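Local coordinates for MOBA relate protein (Mycobacterium sp., PDB 2WAW) that is of unknown function but probably acts as a nucleotidyltransferase related to MobA, with the nucleotide-binding GT-A type of fold, at residues L26-D30 / T31-G35; T90-D93 / P94-G98. All coordinates share one frame; numbering follows the deposited sequence.

Interaction 1: L26-D30 / T31-G35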
# COMPACT_ATOMS: atom_id res chain seq x y z
N LEU A 26 -6.45 2.43 -14.66
CA LEU A 26 -7.71 3.19 -14.76
C LEU A 26 -7.49 4.70 -14.64
O LEU A 26 -6.79 5.17 -13.74
CB LEU A 26 -8.67 2.73 -13.68
CG LEU A 26 -9.13 1.28 -13.77
CD1 LEU A 26 -9.77 0.86 -12.44
CD2 LEU A 26 -10.09 1.06 -14.95
N PRO A 27 -8.09 5.48 -15.56
CA PRO A 27 -7.95 6.92 -15.51
C PRO A 27 -8.49 7.47 -14.19
O PRO A 27 -9.56 7.07 -13.74
CB PRO A 27 -8.84 7.39 -16.67
CG PRO A 27 -8.83 6.25 -17.62
CD PRO A 27 -8.87 5.04 -16.73
N LEU A 28 -7.73 8.39 -13.59
CA LEU A 28 -8.17 9.09 -12.40
C LEU A 28 -7.70 10.52 -12.58
O LEU A 28 -6.57 10.88 -12.22
CB LEU A 28 -7.62 8.42 -11.14
CG LEU A 28 -8.37 8.65 -9.82
CD1 LEU A 28 -9.73 7.94 -9.82
CD2 LEU A 28 -7.52 8.19 -8.67
N GLY A 29 -8.54 11.32 -13.23
CA GLY A 29 -8.21 12.70 -13.57
C GLY A 29 -7.10 12.76 -14.59
O GLY A 29 -7.17 12.10 -15.64
N ASP A 30 -6.05 13.51 -14.27
CA ASP A 30 -4.92 13.71 -15.18
C ASP A 30 -3.90 12.58 -15.09
O ASP A 30 -2.86 12.60 -15.76
CB ASP A 30 -4.22 15.06 -14.90
CG ASP A 30 -3.69 15.17 -13.47
OD1 ASP A 30 -4.11 14.38 -12.59
OD2 ASP A 30 -2.86 16.07 -13.21
N THR A 31 -4.19 11.59 -14.24
CA THR A 31 -3.25 10.50 -14.03
C THR A 31 -3.99 9.14 -14.05
O THR A 31 -5.13 9.08 -14.50
CB THR A 31 -2.39 10.73 -12.75
OG1 THR A 31 -1.35 9.75 -12.70
CG2 THR A 31 -3.24 10.69 -11.48
N THR A 32 -3.32 8.08 -13.62
CA THR A 32 -3.94 6.76 -13.50
C THR A 32 -4.15 6.48 -12.01
O THR A 32 -3.63 7.21 -11.14
CB THR A 32 -3.05 5.64 -14.04
OG1 THR A 32 -1.78 5.72 -13.38
CG2 THR A 32 -2.83 5.77 -15.56
N LEU A 33 -4.86 5.42 -11.69
CA LEU A 33 -5.09 5.10 -10.31
C LEU A 33 -3.78 4.81 -9.59
O LEU A 33 -3.52 5.37 -8.60
CB LEU A 33 -6.00 3.88 -10.24
CG LEU A 33 -6.39 3.25 -8.89
CD1 LEU A 33 -7.02 4.25 -7.98
CD2 LEU A 33 -7.25 2.06 -9.09
N LEU A 34 -2.94 3.99 -10.17
CA LEU A 34 -1.66 3.77 -9.55
C LEU A 34 -0.78 5.02 -9.51
O LEU A 34 -0.09 5.23 -8.58
CB LEU A 34 -0.91 2.63 -10.19
CG LEU A 34 0.45 2.33 -9.58
CD1 LEU A 34 0.36 1.92 -8.14
CD2 LEU A 34 1.15 1.24 -10.35
N GLY A 35 -0.82 5.81 -10.57
CA GLY A 35 -0.07 7.07 -10.63
C GLY A 35 -0.46 8.02 -9.52
O GLY A 35 0.38 8.69 -8.91
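Thr31 lies obliquely off one face of the Asp30 carboxylate: its N and its CG2 both sit on that side, with CG2 4.0 Å from Asp30 OD1. A bound triethylene glycol hydrogen-bonds to the same OD1. The Thr31 N-H points past the carboxylate and goes to Leu28 O at 3.2 Å, 52° above the plane of that carbonyl. Thr31 CG2, held between its own backbone N and carbonyl carbon, also comes within 3.4 Å of Leu28 O. Here the chain makes a tight beta hairpin: a type II' turn from Leu28 to Thr31, with Gly29 at the positive phi this turn needs, joins strands 27-28 and 31-32, and Leu28 N returns a 2.8 Å bond to Thr31 O. Beyond the hairpin, Leu26 O receives Leu33 N at 2.8 Å, nearly in line with the carbonyl bond, and touches the CA of Thr32. Thr32 is the N-cap of helix 33-42; a chi1 of 55° puts its OG1 3.0 Å from Gly35 N, whose N-H it accepts in a capping bond. On the buried side, Leu28 CD2 meets Leu33 CD1 at 4.0 Å as the two side chains pass at a slant, and helix 185-197 closes over them with Val195 and Leu191.

Interaction 2: T90-D93 / P94-G98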
# COMPACT_ATOMS: atom_id res chain seq x y z
N THR A 90 12.47 -8.85 0.38
CA THR A 90 13.87 -9.16 0.04
C THR A 90 14.64 -7.92 -0.46
O THR A 90 15.88 -7.86 -0.40
CB THR A 90 13.95 -10.33 -0.96
OG1 THR A 90 13.50 -9.92 -2.25
CG2 THR A 90 13.09 -11.49 -0.47
N TRP A 91 13.89 -6.92 -0.93
CA TRP A 91 14.42 -5.66 -1.48
C TRP A 91 14.53 -4.52 -0.47
O TRP A 91 15.11 -3.48 -0.79
CB TRP A 91 13.51 -5.16 -2.60
CG TRP A 91 13.62 -5.86 -3.90
CD1 TRP A 91 13.26 -7.15 -4.18
CD2 TRP A 91 14.07 -5.28 -5.13
NE1 TRP A 91 13.49 -7.42 -5.51
CE2 TRP A 91 13.98 -6.29 -6.12
CE3 TRP A 91 14.54 -4.01 -5.49
CZ2 TRP A 91 14.36 -6.07 -7.45
CZ3 TRP A 91 14.92 -3.79 -6.82
CH2 TRP A 91 14.83 -4.82 -7.78
N VAL A 92 13.95 -4.70 0.71
CA VAL A 92 13.96 -3.64 1.73
C VAL A 92 15.39 -3.34 2.19
O VAL A 92 16.14 -4.26 2.52
CB VAL A 92 13.08 -4.04 2.94
CG1 VAL A 92 13.16 -2.99 4.04
CG2 VAL A 92 11.62 -4.20 2.48
N ASP A 93 15.75 -2.09 2.17
CA ASP A 93 17.07 -1.58 2.64
C ASP A 93 17.34 -2.10 4.09
O ASP A 93 16.54 -1.94 4.91
CB ASP A 93 17.12 -0.04 2.53
CG ASP A 93 18.54 0.56 2.63
OD1 ASP A 93 19.28 0.24 3.58
OD2 ASP A 93 18.91 1.40 1.78
N PRO A 94 18.52 -2.63 4.36
CA PRO A 94 18.81 -3.00 5.75
C PRO A 94 18.68 -1.88 6.78
O PRO A 94 18.41 -2.15 7.96
CB PRO A 94 20.26 -3.51 5.69
CG PRO A 94 20.46 -3.91 4.26
CD PRO A 94 19.61 -3.02 3.43
N THR A 95 18.84 -0.63 6.36
CA THR A 95 18.68 0.49 7.28
C THR A 95 17.23 0.75 7.70
O THR A 95 17.00 1.48 8.65
CB THR A 95 19.31 1.81 6.75
OG1 THR A 95 18.66 2.20 5.54
CG2 THR A 95 20.81 1.61 6.52
N ALA A 96 16.25 0.17 7.00
CA ALA A 96 14.86 0.44 7.35
C ALA A 96 14.55 -0.25 8.68
O ALA A 96 14.85 -1.43 8.87
CB ALA A 96 13.91 -0.07 6.24
N GLU A 97 13.93 0.49 9.59
CA GLU A 97 13.50 -0.05 10.89
C GLU A 97 12.13 -0.73 10.77
O GLU A 97 11.72 -1.51 11.63
CB GLU A 97 13.41 1.07 11.95
CG GLU A 97 14.77 1.57 12.46
CD GLU A 97 14.67 2.84 13.30
OE1 GLU A 97 13.55 3.33 13.58
OE2 GLU A 97 15.75 3.35 13.70
N GLY A 98 11.42 -0.42 9.70
CA GLY A 98 10.15 -1.07 9.40
C GLY A 98 9.69 -0.61 8.04
O GLY A 98 10.38 0.18 7.36
O HOH W 1 20.14 3.41 3.03
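Asp93 and Thr95 make the central polar contact of this turn. In one of the two conformers modelled for Asp93, OD1 accepts the backbone N-H of Thr95 at 2.9 Å in a nearly straight bond. The donor reaches the anti side of this oxygen, 21° off the carboxylate plane. With CG opposite the backbone N (chi1 -165°), the carboxylate lies alongside the following residues and can meet this N-H. The hydroxyl OG1 of Thr95 is also close, 2.8 Å from Asp93 OD1. The other carboxylate oxygen takes a hydrogen bond from a water, 2.7 Å from Asp93 OD2, and that water lies 3.2 Å from Thr95 OG1, so it bridges the two side chains. Asp93 has a second conformer, in which these side-chain bonds may differ.

In the backbone, Ala96 N donates to Asp93 O at 3.0 Å, closing a type I turn from Asp93 to Ala96. The side-chain bond to Thr95 N adds an Asx turn over the first three of these residues. Pro94, whose ring restrains phi (-57°) at the second position, suits both turns and has no N-H to satisfy. On the buried side of the turn, the methyl of Ala96 lies 3.5 Å from Asp93 O, while Val92 CG1 meets Ala96 CB end to end at 3.7 Å.

Around this core, the side-chain amide of Gln48 grips the approach to the turn, its OE1 taking the N-H of Asp93 and its NE2 giving to the carbonyl of Trp91; the NE of Arg143 binds Ala96 O on the way out. The turn lies in the loop between helix 84-90 and strand 98-103, with Val92 and Ala96 resting on Thr7 of strand 6-12 and Val92 also on Ile50 of strand 48-53.

In the fold
Leaving the first strand of the central sheet, 6-12, the chain reaches interaction 1, where 26-30 folds back on 31-35 in the small hairpin that leads into helix 33-42. It then passes through the parallel strands 48-53 and 70-73 and helix 84-90 before interaction 2 turns it, over 90-98, into strand 98-103 beside strand 6-12. The two contacts follow in series, each closing its own short loop, and neither nests in nor crosses the other. The centres of interactions 1 and 2 are about 29 Å apart, on opposite sides of the chain's centre. Interaction 1 joins the hairpin to the start of helix 33-42, both packed against the C-terminal helix 185-197; interaction 2 joins a helix-to-strand loop to the central sheet.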